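Local coordinates for protein probable molybdenum cofactor guanylyltransferase (Aquifex aeolicus, PDB 2E8B) that probably transfers a GMP moiety from GTP to the molybdenum-molybdopterin cofactor, forming molybdopterin guanine dinucleotide with the aid of magnesium, at residues Asn15-Leu20 / Asn99-Ser104; Ile59-Arg64 / Ala72-Asp77; Gly87-Leu92 / Lys148-Ile153; Leu109-Thr114 / Leu178-Leu183; Leu134-Gly139 / Arg159-Leu164. One frame throughout, in Å; residues are numbered along the deposited sequence.

Contact 1. Residues Asn15-Leu20 / Asn99-Ser104; sequences NTCYVL and NVFVLS
Phe-101 O takes the amide N-H of Tyr-18 at 2.9 Å, and the CA of Cys-17 touches the same oxygen. Leu-103 O is gripped likewise, by Leu-20 N at 3.0 Å and by the CA of Val-19. The return bonds run from Phe-101 N to Thr-16 O and from Leu-103 N to Tyr-18 O. Beyond the Phe-101 N bond, water 1 accepts from Thr-16 N and donates to Asn-99 O. The Tyr-18 ring sets its edge against Val-100, with CE1 3.9 Å from Val-100 CB. Its CG stands anti to the carbonyl carbon (chi1 -69°), which swings the ring back along the strand to that valine. A serine at Tyr-18 would probably leave the Val-100 methyls without this cover. On the other face, Cys-17 SG lies 4.0 Å from Phe-101 CD1, an oblique sulfur-aromatic contact. These are parallel central strands of the GT-A, Rossmann-like nucleotidyltransferase fold. Leu-20, predicted to bind GTP, and Ser-104, whose OG hydrogen-bonds Asp-106, lie toward their C-terminal ends.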
# COMPACT_ATOMS: atom_id res chain seq x y z
N ASN A 15 5.83 -11.66 5.42
CA ASN A 15 5.17 -12.59 4.51
C ASN A 15 3.81 -12.13 4.00
O ASN A 15 3.22 -12.78 3.13
CB ASN A 15 5.01 -13.95 5.18
CG ASN A 15 6.33 -14.56 5.59
OD1 ASN A 15 7.20 -14.81 4.76
ND2 ASN A 15 6.48 -14.82 6.89
N THR A 16 3.30 -11.01 4.52
CA THR A 16 1.99 -10.54 4.09
C THR A 16 2.02 -9.11 3.56
O THR A 16 2.81 -8.28 4.01
CB THR A 16 0.97 -10.64 5.24
OG1 THR A 16 1.21 -9.60 6.20
CG2 THR A 16 1.11 -11.98 5.95
N CYS A 17 1.14 -8.84 2.60
CA CYS A 17 1.05 -7.52 1.98
C CYS A 17 -0.40 -7.10 1.82
O CYS A 17 -1.27 -7.91 1.51
CB CYS A 17 1.73 -7.55 0.61
SG CYS A 17 1.67 -6.01 -0.36
N TYR A 18 -0.65 -5.81 2.03
CA TYR A 18 -1.98 -5.24 1.89
C TYR A 18 -1.97 -4.25 0.74
O TYR A 18 -1.21 -3.30 0.75
CB TYR A 18 -2.39 -4.54 3.17
CG TYR A 18 -2.61 -5.51 4.30
CD1 TYR A 18 -1.54 -5.94 5.07
CD2 TYR A 18 -3.87 -6.05 4.54
CE1 TYR A 18 -1.72 -6.90 6.06
CE2 TYR A 18 -4.06 -7.01 5.53
CZ TYR A 18 -2.98 -7.43 6.28
OH TYR A 18 -3.15 -8.37 7.26
N VAL A 19 -2.81 -4.51 -0.26
CA VAL A 19 -2.92 -3.64 -1.42
C VAL A 19 -4.12 -2.74 -1.17
O VAL A 19 -5.25 -3.21 -1.04
CB VAL A 19 -3.13 -4.45 -2.71
CG1 VAL A 19 -3.35 -3.51 -3.89
CG2 VAL A 19 -1.92 -5.34 -2.96
N LEU A 20 -3.87 -1.43 -1.08
CA LEU A 20 -4.92 -0.46 -0.81
C LEU A 20 -5.69 -0.06 -2.06
O LEU A 20 -5.15 0.56 -2.96
CB LEU A 20 -4.31 0.78 -0.14
CG LEU A 20 -3.44 0.50 1.08
CD1 LEU A 20 -2.97 1.81 1.71
CD2 LEU A 20 -4.23 -0.31 2.10
N ASN A 99 5.15 -7.11 11.27
CA ASN A 99 5.47 -6.16 10.21
C ASN A 99 4.81 -6.63 8.92
O ASN A 99 4.92 -7.80 8.55
CB ASN A 99 6.98 -6.07 10.02
CG ASN A 99 7.70 -5.62 11.28
OD1 ASN A 99 7.46 -4.52 11.78
ND2 ASN A 99 8.58 -6.47 11.80
N VAL A 100 4.11 -5.73 8.25
CA VAL A 100 3.44 -6.08 7.01
C VAL A 100 3.74 -5.06 5.92
O VAL A 100 4.05 -3.90 6.21
CB VAL A 100 1.90 -6.18 7.20
CG1 VAL A 100 1.57 -7.22 8.27
CG2 VAL A 100 1.33 -4.82 7.57
N PHE A 101 3.68 -5.50 4.67
CA PHE A 101 3.93 -4.59 3.57
C PHE A 101 2.63 -3.89 3.18
O PHE A 101 1.54 -4.47 3.29
CB PHE A 101 4.50 -5.33 2.36
CG PHE A 101 5.34 -4.45 1.47
CD1 PHE A 101 4.75 -3.68 0.47
CD2 PHE A 101 6.71 -4.34 1.68
CE1 PHE A 101 5.51 -2.81 -0.30
CE2 PHE A 101 7.48 -3.46 0.92
CZ PHE A 101 6.88 -2.70 -0.08
N VAL A 102 2.75 -2.65 2.74
CA VAL A 102 1.61 -1.85 2.31
C VAL A 102 1.95 -1.36 0.92
O VAL A 102 3.03 -0.82 0.68
CB VAL A 102 1.38 -0.65 3.25
CG1 VAL A 102 0.28 0.24 2.69
CG2 VAL A 102 0.99 -1.15 4.64
N LEU A 103 1.01 -1.55 -0.01
CA LEU A 103 1.24 -1.19 -1.39
C LEU A 103 -0.01 -0.56 -1.99
O LEU A 103 -1.07 -1.18 -2.02
CB LEU A 103 1.63 -2.46 -2.16
CG LEU A 103 2.18 -2.44 -3.58
CD1 LEU A 103 3.44 -1.60 -3.65
CD2 LEU A 103 2.48 -3.88 -4.00
N SER A 104 0.11 0.68 -2.46
CA SER A 104 -1.02 1.37 -3.07
C SER A 104 -1.42 0.64 -4.36
O SER A 104 -0.57 0.17 -5.11
CB SER A 104 -0.64 2.82 -3.39
OG SER A 104 -1.75 3.52 -3.92
O HOH W 1 3.83 -9.71 7.16

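Contact 2. Residues Ile59-Arg64 / Ala72-Asp77; sequences IVAKDR and APVVLD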
# COMPACT_ATOMS: atom_id res chain seq x y z
N ILE A 59 -6.57 -7.40 -0.29
CA ILE A 59 -6.99 -6.15 -0.91
C ILE A 59 -7.81 -5.41 0.14
O ILE A 59 -8.74 -5.98 0.71
CB ILE A 59 -7.89 -6.40 -2.13
CG1 ILE A 59 -7.14 -7.23 -3.18
CG2 ILE A 59 -8.36 -5.07 -2.70
CD1 ILE A 59 -5.96 -6.51 -3.82
N VAL A 60 -7.45 -4.17 0.42
CA VAL A 60 -8.20 -3.38 1.38
C VAL A 60 -9.15 -2.50 0.57
O VAL A 60 -8.71 -1.67 -0.22
CB VAL A 60 -7.28 -2.49 2.23
CG1 VAL A 60 -8.12 -1.58 3.12
CG2 VAL A 60 -6.34 -3.35 3.07
N ALA A 61 -10.45 -2.71 0.76
CA ALA A 61 -11.44 -1.93 0.02
C ALA A 61 -12.73 -1.77 0.82
O ALA A 61 -12.99 -2.53 1.74
CB ALA A 61 -11.74 -2.60 -1.31
N LYS A 62 -13.53 -0.77 0.45
CA LYS A 62 -14.80 -0.51 1.13
C LYS A 62 -15.94 -1.35 0.55
O LYS A 62 -17.01 -1.47 1.16
CB LYS A 62 -15.18 0.98 1.02
CG LYS A 62 -14.20 1.95 1.66
CD LYS A 62 -14.75 3.36 1.66
CE LYS A 62 -13.75 4.36 2.21
NZ LYS A 62 -13.43 4.11 3.64
N ASP A 63 -15.72 -1.92 -0.63
CA ASP A 63 -16.73 -2.73 -1.30
C ASP A 63 -16.12 -4.03 -1.81
O ASP A 63 -15.29 -4.02 -2.73
CB ASP A 63 -17.33 -1.94 -2.47
CG ASP A 63 -18.60 -2.56 -3.01
OD1 ASP A 63 -18.62 -3.79 -3.24
OD2 ASP A 63 -19.59 -1.83 -3.20
N ARG A 64 -16.52 -5.16 -1.23
CA ARG A 64 -15.99 -6.45 -1.63
C ARG A 64 -16.35 -6.87 -3.06
O ARG A 64 -15.48 -7.30 -3.82
CB ARG A 64 -16.44 -7.53 -0.64
CG ARG A 64 -15.92 -8.92 -0.97
CD ARG A 64 -16.14 -9.92 0.17
NE ARG A 64 -15.22 -9.70 1.28
CZ ARG A 64 -15.58 -9.21 2.47
NH1 ARG A 64 -16.84 -8.89 2.71
NH2 ARG A 64 -14.67 -9.06 3.43
N ALA A 72 -9.39 -12.29 -5.27
CA ALA A 72 -8.55 -12.16 -4.08
C ALA A 72 -9.31 -11.89 -2.79
O ALA A 72 -10.44 -11.39 -2.81
CB ALA A 72 -7.54 -11.04 -4.30
N PRO A 73 -8.70 -12.23 -1.65
CA PRO A 73 -9.34 -12.01 -0.35
C PRO A 73 -9.37 -10.52 -0.04
O PRO A 73 -8.35 -9.83 -0.16
CB PRO A 73 -8.45 -12.80 0.61
CG PRO A 73 -7.10 -12.68 -0.02
CD PRO A 73 -7.39 -12.89 -1.49
N VAL A 74 -10.54 -10.02 0.35
CA VAL A 74 -10.71 -8.61 0.66
C VAL A 74 -10.86 -8.34 2.15
O VAL A 74 -11.65 -8.99 2.83
CB VAL A 74 -11.97 -8.03 -0.03
CG1 VAL A 74 -12.17 -6.57 0.36
CG2 VAL A 74 -11.86 -8.18 -1.54
N VAL A 75 -10.09 -7.38 2.66
CA VAL A 75 -10.19 -6.99 4.05
C VAL A 75 -11.03 -5.72 3.97
O VAL A 75 -10.62 -4.73 3.35
CB VAL A 75 -8.81 -6.71 4.68
CG1 VAL A 75 -8.99 -6.17 6.09
CG2 VAL A 75 -7.99 -7.99 4.71
N LEU A 76 -12.21 -5.76 4.58
CA LEU A 76 -13.14 -4.65 4.52
C LEU A 76 -12.84 -3.39 5.33
O LEU A 76 -12.64 -3.43 6.54
CB LEU A 76 -14.54 -5.15 4.90
CG LEU A 76 -15.71 -4.19 4.65
CD1 LEU A 76 -15.90 -4.04 3.16
CD2 LEU A 76 -16.97 -4.74 5.29
N ASP A 77 -12.83 -2.26 4.62
CA ASP A 77 -12.63 -0.94 5.21
C ASP A 77 -14.08 -0.53 5.48
O ASP A 77 -14.83 -0.22 4.54
CB ASP A 77 -11.98 -0.02 4.17
CG ASP A 77 -12.01 1.44 4.56
OD1 ASP A 77 -12.71 1.80 5.53
OD2 ASP A 77 -11.34 2.25 3.88
O HOH W 2 -17.34 -0.55 3.71
O HOH W 3 -13.10 -11.34 0.17
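Ile-59 N donates to Pro-73 O, the first of four backbone bonds between parallel strands. Val-75 N donates to Ile-59 O at 2.8 Å, Ala-61 N to Val-75 O, and Asp-77 N to Ala-61 O. Water 2 donates to both Lys-62 O and Asp-77 O. At the C-terminal side Lys-62 and Asp-77 run side by side, and a bend in the lysine (chi4 -64°) sets NZ 2.8 Å from Asp-77 OD2 in a salt bridge. The hydrogen bond within it is weak; Glu-81 O holds NZ more firmly, and Phe-79 O also accepts. Arg-64 folds back over the start of strand 74-76. Its NH2 reaches Val-74 O at 3.1 Å from above the carbonyl plane, and NE shares water 3 with Val-74 N. Ile-59 CG1 meets Ala-72 CB at 4.0 Å and Ala-61 CB meets Val-74 CG1 at 4.3 Å, both apolar. The Leu-76 CD1 methyl rests on Lys-62 O. Lys-62 and the amide of Phe-79 probably position the carboxylate of Asp-77, a predicted GTP ligand.

Contact 3. Residues Gly87-Leu92 / Lys148-Ile153; sequences GLYTAL and KIEERI
Leu-92 CD1 and Ile-149 CD1 are only 3.3 Å apart, closer than usual for two methyl groups. The two side chains cross at about a right angle. Leu-88 meets the same isoleucine methyl through CD2, at 3.9 Å, so Ile-149 CD1 is held by both leucines. CG1 of Ile-149 is anti to the carbonyl carbon (chi1 -64°), which sends CD1 to the leucines, while CG2 packs on Tyr-89 CB. Ile-153 CD1 touches that same CB, at 3.8 Å. The outer side is looser. There Tyr-89 CE1 has Glu-150 OE1 at its ring edge, 3.8 Å away, with ring and carboxylate planes almost perpendicular. Glu-150 is exposed, and this pair makes only van der Waals contact. The helix axes run roughly antiparallel, at 146°, and come no closer than 10.2 Å, so side chains alone bridge them. Helix 84-94 lies against the sheet, with Leu-88 and Leu-92 on Tyr-141 of strand 140-142. Helix 146-154 flanks it, and Leu-163 of helix 160-167 closes over Leu-88 and Ile-149.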
# COMPACT_ATOMS: atom_id res chain seq x y z
N GLY A 87 -7.16 3.32 5.36
CA GLY A 87 -6.83 2.06 4.72
C GLY A 87 -5.67 1.42 5.47
O GLY A 87 -5.60 0.20 5.63
N LEU A 88 -4.74 2.26 5.93
CA LEU A 88 -3.58 1.82 6.68
C LEU A 88 -4.04 1.21 8.00
O LEU A 88 -3.58 0.15 8.40
CB LEU A 88 -2.64 3.00 6.94
CG LEU A 88 -1.31 2.72 7.64
CD1 LEU A 88 -0.49 1.75 6.80
CD2 LEU A 88 -0.55 4.02 7.84
N TYR A 89 -4.95 1.90 8.67
CA TYR A 89 -5.49 1.43 9.94
C TYR A 89 -6.13 0.05 9.73
O TYR A 89 -5.89 -0.89 10.49
CB TYR A 89 -6.54 2.41 10.46
CG TYR A 89 -7.42 1.87 11.56
CD1 TYR A 89 -6.94 1.72 12.86
CD2 TYR A 89 -8.74 1.48 11.30
CE1 TYR A 89 -7.74 1.20 13.87
CE2 TYR A 89 -9.55 0.95 12.31
CZ TYR A 89 -9.04 0.82 13.59
OH TYR A 89 -9.83 0.29 14.58
N THR A 90 -6.94 -0.06 8.68
CA THR A 90 -7.62 -1.31 8.38
C THR A 90 -6.63 -2.44 8.14
O THR A 90 -6.84 -3.57 8.59
CB THR A 90 -8.52 -1.15 7.14
OG1 THR A 90 -9.50 -0.14 7.41
CG2 THR A 90 -9.23 -2.47 6.82
N ALA A 91 -5.53 -2.15 7.45
CA ALA A 91 -4.52 -3.15 7.16
C ALA A 91 -3.83 -3.63 8.44
O ALA A 91 -3.70 -4.83 8.68
CB ALA A 91 -3.48 -2.58 6.20
N LEU A 92 -3.41 -2.68 9.27
CA LEU A 92 -2.70 -3.01 10.51
C LEU A 92 -3.58 -3.71 11.54
O LEU A 92 -3.10 -4.53 12.32
CB LEU A 92 -2.07 -1.76 11.10
CG LEU A 92 -0.96 -1.19 10.21
CD1 LEU A 92 -0.43 0.09 10.81
CD2 LEU A 92 0.15 -2.22 10.05
N LYS A 148 -1.17 4.32 17.97
CA LYS A 148 -0.90 5.70 17.58
C LYS A 148 -1.75 6.14 16.39
O LYS A 148 -2.25 7.26 16.37
CB LYS A 148 0.58 5.88 17.25
CG LYS A 148 1.50 5.90 18.46
CD LYS A 148 1.88 7.32 18.87
CE LYS A 148 0.66 8.17 19.20
NZ LYS A 148 1.05 9.54 19.61
N ILE A 149 -1.89 5.27 15.40
CA ILE A 149 -2.68 5.60 14.23
C ILE A 149 -4.12 5.81 14.65
O ILE A 149 -4.78 6.77 14.23
CB ILE A 149 -2.62 4.47 13.18
CG1 ILE A 149 -1.18 4.31 12.67
CG2 ILE A 149 -3.57 4.76 12.03
CD1 ILE A 149 -1.01 3.23 11.63
N GLU A 150 -4.61 4.92 15.50
CA GLU A 150 -5.98 5.00 15.98
C GLU A 150 -6.19 6.30 16.75
O GLU A 150 -7.25 6.93 16.66
CB GLU A 150 -6.28 3.80 16.87
CG GLU A 150 -7.75 3.60 17.12
CD GLU A 150 -8.01 2.44 18.04
OE1 GLU A 150 -7.65 1.30 17.69
OE2 GLU A 150 -8.57 2.68 19.12
N GLU A 151 -5.19 6.68 17.53
CA GLU A 151 -5.24 7.90 18.33
C GLU A 151 -5.38 9.14 17.45
O GLU A 151 -6.22 10.00 17.70
CB GLU A 151 -3.98 8.00 19.19
CG GLU A 151 -3.92 9.20 20.10
CD GLU A 151 -2.66 9.20 20.94
OE1 GLU A 151 -2.43 8.19 21.64
OE2 GLU A 151 -1.91 10.19 20.91
N ARG A 152 -4.53 9.24 16.43
CA ARG A 152 -4.57 10.39 15.54
C ARG A 152 -5.87 10.45 14.72
O ARG A 152 -6.44 11.53 14.55
CB ARG A 152 -3.36 10.38 14.61
CG ARG A 152 -2.01 10.43 15.34
CD ARG A 152 -0.87 10.74 14.38
NE ARG A 152 -0.89 12.13 13.95
CZ ARG A 152 -0.41 13.14 14.66
NH1 ARG A 152 0.14 12.92 15.85
NH2 ARG A 152 -0.48 14.38 14.20
N ILE A 153 -6.33 9.31 14.22
CA ILE A 153 -7.57 9.30 13.45
C ILE A 153 -8.71 9.74 14.37
O ILE A 153 -9.55 10.55 13.99
CB ILE A 153 -7.88 7.89 12.88
CG1 ILE A 153 -6.79 7.49 11.88
CG2 ILE A 153 -9.24 7.89 12.20
CD1 ILE A 153 -7.00 6.14 11.23

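Contact 4. Residues Leu109-Thr114 / Leu178-Leu183; sequences LMKKET and LRYTLL
The chain leading into helix 112-120 passes the 3-10 turn at 180-182, with the CA atoms of Met-110 and Thr-181 4.5 Å apart. Water 4 joins the backbones, accepting from Leu-109 N and donating to Thr-181 O and Leu-183 O. Among the side chains, Thr-114 OG1 donates to Thr-181 OG1 at 2.7 Å. Thr-181 OG1 passes its own hydrogen to Leu-178 O at 2.5 Å, in the carbonyl plane. Its first torsion (chi1 68°) puts OG1 between the backbone N and the carbonyl carbon, facing both partners. Leu-178 O also takes the amide N-H of Thr-181. Leu-178 CD2 packs beside Thr-114 OG1, at 3.7 Å. A valine at Thr-181 would probably leave the Thr-114 hydroxyl without its acceptor and Leu-178 O with one donor fewer. At the outer side, Leu-109 CD1 approaches the edge of the Tyr-180 ring, 3.8 Å from CD2. Lys-111 extends past the tyrosine, and water 5 links its NZ to Tyr-180 OH. Inward, Met-110 curls through two bent torsions, bringing CE to 4.0 Å from Leu-182 CD2. A buried relay of two hydroxyls thus ties the first turn of the helix to the C-terminal segment, while apolar contacts and waters hold its flanks.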
# COMPACT_ATOMS: atom_id res chain seq x y z
N LEU A 109 3.34 0.97 -12.84
CA LEU A 109 4.66 0.48 -13.22
C LEU A 109 5.42 -0.28 -12.14
O LEU A 109 6.60 -0.60 -12.31
CB LEU A 109 5.51 1.65 -13.72
CG LEU A 109 4.94 2.30 -14.99
CD1 LEU A 109 5.70 3.58 -15.30
CD2 LEU A 109 5.04 1.32 -16.15
N MET A 110 4.75 -0.60 -11.03
CA MET A 110 5.40 -1.32 -9.94
C MET A 110 6.01 -2.64 -10.41
O MET A 110 5.44 -3.35 -11.24
CB MET A 110 4.40 -1.58 -8.80
CG MET A 110 4.99 -2.28 -7.56
SD MET A 110 6.42 -1.45 -6.78
CE MET A 110 5.74 0.18 -6.44
N LYS A 111 7.18 -2.94 -9.87
CA LYS A 111 7.90 -4.16 -10.19
C LYS A 111 8.31 -4.81 -8.88
O LYS A 111 8.54 -4.13 -7.89
CB LYS A 111 9.15 -3.88 -11.02
CG LYS A 111 8.89 -3.70 -12.50
CD LYS A 111 10.17 -3.90 -13.30
CE LYS A 111 9.87 -3.99 -14.79
NZ LYS A 111 11.07 -4.34 -15.60
N LYS A 112 8.42 -6.13 -8.89
CA LYS A 112 8.79 -6.85 -7.69
C LYS A 112 10.13 -6.40 -7.12
O LYS A 112 10.30 -6.35 -5.91
CB LYS A 112 8.83 -8.35 -7.99
CG LYS A 112 9.90 -8.75 -8.99
CD LYS A 112 9.81 -10.22 -9.34
CE LYS A 112 9.94 -11.09 -8.11
NZ LYS A 112 9.97 -12.54 -8.45
N GLU A 113 11.08 -6.06 -7.99
CA GLU A 113 12.39 -5.63 -7.50
C GLU A 113 12.30 -4.42 -6.58
O GLU A 113 13.09 -4.29 -5.64
CB GLU A 113 13.33 -5.30 -8.67
CG GLU A 113 13.68 -6.50 -9.54
CD GLU A 113 12.83 -6.58 -10.79
OE1 GLU A 113 11.59 -6.50 -10.68
OE2 GLU A 113 13.40 -6.73 -11.89
N THR A 114 11.34 -3.54 -6.83
CA THR A 114 11.18 -2.36 -6.00
C THR A 114 10.71 -2.79 -4.62
O THR A 114 11.20 -2.30 -3.60
CB THR A 114 10.17 -1.40 -6.62
OG1 THR A 114 10.63 -1.01 -7.92
CG2 THR A 114 10.00 -0.16 -5.74
N LEU A 178 14.83 2.25 -10.66
CA LEU A 178 13.56 1.75 -10.15
C LEU A 178 12.63 2.89 -9.79
O LEU A 178 11.49 2.67 -9.39
CB LEU A 178 13.77 0.87 -8.92
CG LEU A 178 14.40 -0.51 -9.14
CD1 LEU A 178 14.49 -1.25 -7.81
CD2 LEU A 178 13.56 -1.30 -10.13
N ARG A 179 13.10 4.13 -9.93
CA ARG A 179 12.27 5.26 -9.57
C ARG A 179 10.99 5.36 -10.40
O ARG A 179 9.94 5.74 -9.88
CB ARG A 179 13.07 6.56 -9.68
CG ARG A 179 14.07 6.73 -8.53
CD ARG A 179 15.18 7.71 -8.87
NE ARG A 179 14.69 9.05 -9.18
CZ ARG A 179 14.53 10.03 -8.29
NH1 ARG A 179 14.83 9.82 -7.01
NH2 ARG A 179 14.10 11.22 -8.68
N TYR A 180 11.07 4.99 -11.67
CA TYR A 180 9.89 5.06 -12.53
C TYR A 180 8.80 4.09 -12.10
O TYR A 180 7.63 4.27 -12.45
CB TYR A 180 10.29 4.79 -13.99
CG TYR A 180 10.45 3.33 -14.33
CD1 TYR A 180 11.61 2.63 -14.02
CD2 TYR A 180 9.41 2.63 -14.96
CE1 TYR A 180 11.75 1.28 -14.33
CE2 TYR A 180 9.54 1.28 -15.27
CZ TYR A 180 10.71 0.61 -14.95
OH TYR A 180 10.85 -0.73 -15.25
N THR A 181 9.17 3.07 -11.33
CA THR A 181 8.19 2.08 -10.89
C THR A 181 7.21 2.65 -9.87
O THR A 181 6.24 1.99 -9.50
CB THR A 181 8.87 0.83 -10.28
OG1 THR A 181 9.50 1.18 -9.04
CG2 THR A 181 9.92 0.27 -11.24
N LEU A 182 7.47 3.87 -9.42
CA LEU A 182 6.61 4.51 -8.43
C LEU A 182 5.71 5.61 -9.00
O LEU A 182 5.03 6.32 -8.26
CB LEU A 182 7.48 5.09 -7.30
CG LEU A 182 8.01 4.01 -6.35
CD1 LEU A 182 9.34 4.42 -5.76
CD2 LEU A 182 6.99 3.76 -5.25
N LEU A 183 5.71 5.75 -10.32
CA LEU A 183 4.89 6.77 -10.95
C LEU A 183 3.41 6.39 -10.92
O LEU A 183 3.06 5.22 -10.76
CB LEU A 183 5.33 6.98 -12.40
CG LEU A 183 6.74 7.53 -12.62
CD1 LEU A 183 7.08 7.51 -14.11
CD2 LEU A 183 6.83 8.95 -12.08
O HOH W 4 3.83 2.77 -10.75
O HOH W 5 12.64 -2.44 -14.45

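Contact 5. Residues Leu134-Gly139 / Arg159-Leu164; sequences LHTLVG and RIWALL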
# COMPACT_ATOMS: atom_id res chain seq x y z
N LEU A 134 7.76 11.22 -1.20
CA LEU A 134 7.76 10.22 -0.14
C LEU A 134 6.56 9.33 -0.41
O LEU A 134 5.41 9.78 -0.39
CB LEU A 134 7.61 10.89 1.23
CG LEU A 134 7.59 9.91 2.41
CD1 LEU A 134 8.96 9.25 2.55
CD2 LEU A 134 7.22 10.64 3.70
N HIS A 135 6.81 8.05 -0.69
CA HIS A 135 5.72 7.14 -0.96
C HIS A 135 5.22 6.46 0.30
O HIS A 135 5.63 5.35 0.63
CB HIS A 135 6.17 6.12 -2.00
CG HIS A 135 6.59 6.76 -3.29
ND1 HIS A 135 7.88 7.17 -3.52
CD2 HIS A 135 5.87 7.16 -4.36
CE1 HIS A 135 7.94 7.80 -4.68
NE2 HIS A 135 6.72 7.81 -5.21
N THR A 136 4.33 7.16 0.99
CA THR A 136 3.75 6.69 2.24
C THR A 136 3.04 5.36 2.13
O THR A 136 2.91 4.64 3.12
CB THR A 136 2.74 7.70 2.79
OG1 THR A 136 1.70 7.90 1.82
CG2 THR A 136 3.42 9.03 3.08
N LEU A 137 2.59 5.02 0.93
CA LEU A 137 1.88 3.76 0.74
C LEU A 137 2.67 2.68 0.00
O LEU A 137 2.09 1.82 -0.66
CB LEU A 137 0.55 4.01 0.03
CG LEU A 137 -0.35 5.03 0.74
CD1 LEU A 137 -1.66 5.21 -0.03
CD2 LEU A 137 -0.64 4.57 2.16
N VAL A 138 4.00 2.75 0.10
CA VAL A 138 4.89 1.75 -0.48
C VAL A 138 5.95 1.50 0.58
O VAL A 138 6.98 2.19 0.64
CB VAL A 138 5.56 2.21 -1.79
CG1 VAL A 138 6.53 1.13 -2.28
CG2 VAL A 138 4.51 2.48 -2.87
N GLY A 139 5.70 0.53 1.45
CA GLY A 139 6.66 0.25 2.49
C GLY A 139 6.20 -0.79 3.49
O GLY A 139 5.16 -1.42 3.32
N ARG A 159 -3.60 13.06 8.36
CA ARG A 159 -2.36 13.19 7.61
C ARG A 159 -1.37 12.08 7.93
O ARG A 159 -0.95 11.93 9.08
CB ARG A 159 -1.70 14.54 7.92
CG ARG A 159 -2.56 15.74 7.58
CD ARG A 159 -1.88 17.00 8.08
NE ARG A 159 -1.81 17.01 9.54
CZ ARG A 159 -1.08 17.87 10.24
NH1 ARG A 159 -0.34 18.78 9.62
NH2 ARG A 159 -1.09 17.83 11.57
N ILE A 160 -1.00 11.29 6.93
CA ILE A 160 -0.02 10.23 7.17
C ILE A 160 1.35 10.87 7.38
O ILE A 160 2.21 10.31 8.05
CB ILE A 160 0.03 9.23 5.99
CG1 ILE A 160 -1.31 8.47 5.92
CG2 ILE A 160 1.15 8.22 6.21
CD1 ILE A 160 -1.40 7.49 4.75
N TRP A 161 1.55 12.06 6.80
CA TRP A 161 2.82 12.77 6.99
C TRP A 161 3.00 13.08 8.47
O TRP A 161 4.08 12.92 9.02
CB TRP A 161 2.86 14.09 6.22
CG TRP A 161 3.12 13.96 4.75
CD1 TRP A 161 3.52 12.84 4.07
CD2 TRP A 161 3.01 15.01 3.78
NE1 TRP A 161 3.66 13.13 2.73
CE2 TRP A 161 3.36 14.46 2.53
CE3 TRP A 161 2.66 16.36 3.84
CZ2 TRP A 161 3.37 15.21 1.35
CZ3 TRP A 161 2.66 17.11 2.67
CH2 TRP A 161 3.02 16.53 1.44
N ALA A 162 1.92 13.53 9.11
CA ALA A 162 1.97 13.87 10.53
C ALA A 162 2.15 12.60 11.35
O ALA A 162 2.88 12.59 12.35
CB ALA A 162 0.68 14.58 10.94
N LEU A 163 1.48 11.53 10.94
CA LEU A 163 1.60 10.26 11.63
C LEU A 163 3.05 9.79 11.62
O LEU A 163 3.60 9.43 12.66
CB LEU A 163 0.73 9.19 10.95
CG LEU A 163 0.97 7.75 11.40
CD1 LEU A 163 0.45 7.55 12.84
CD2 LEU A 163 0.24 6.79 10.45
N LEU A 164 3.66 9.82 10.44
CA LEU A 164 5.04 9.38 10.29
C LEU A 164 6.03 10.23 11.06
O LEU A 164 7.00 9.71 11.60
CB LEU A 164 5.41 9.31 8.80
CG LEU A 164 4.69 8.19 8.02
CD1 LEU A 164 5.18 8.20 6.58
CD2 LEU A 164 4.97 6.84 8.66
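Segment 134-139 leaves a short strand and turns a corner through a type I turn from His-135 to Val-138, facing the first turns of helix 160-167. The nearest CA atoms, Thr-136 and Ile-160, are 7.1 Å apart, and side chains fill the gap. Thr-136 is at the centre. Its CB meets Ile-160 CG2 at 3.8 Å. Its methyl, CG2, lies at the edge of the indole of Trp-161, 3.9 Å from CD1, and 4.0 Å from Leu-164 CD1. With CG2 anti to the carbonyl carbon, this methyl turns to the helix. Leu-134 CD2 lies 4.3 Å from both Trp-161 CD1 and Leu-164 CD1. Leu-137 CD2 crosses Ile-160 CD1 at about a right angle, at 4.0 Å. Leu-137 packs beside Leu-20, predicted to bind GTP, which places the corner next to the probable nucleotide site. Several backbone groups of the turn bond to neighbouring strands. Across the segments the contact is wholly apolar: it joins corner and helix by partly buried packing, with Trp-161 at the exposed side.

In the fold
Contact 1 is the most buried and forms the middle of the sheet. Contact 2 extends the same sheet by its edge strand, and Val-19 O and Val-60 N probably bond between the two. Both rest on parallel backbone pairing, but contact 2 adds one salt bridge and an arginine-to-carbonyl bond. Helix 84-94 of contact 3 packs against one face of contact 1, and contact 3 meets contact 5 through Leu-163. Contacts 3 and 5 are both apolar across their segments and partly exposed. Contact 5 reaches contact 1 by probable backbone bonds at Val-102 and Ser-104. Contact 4 lies across the chain's centre from contacts 2 and 3, touches contact 5 through Leu-182, and differs in its hydroxyl relay.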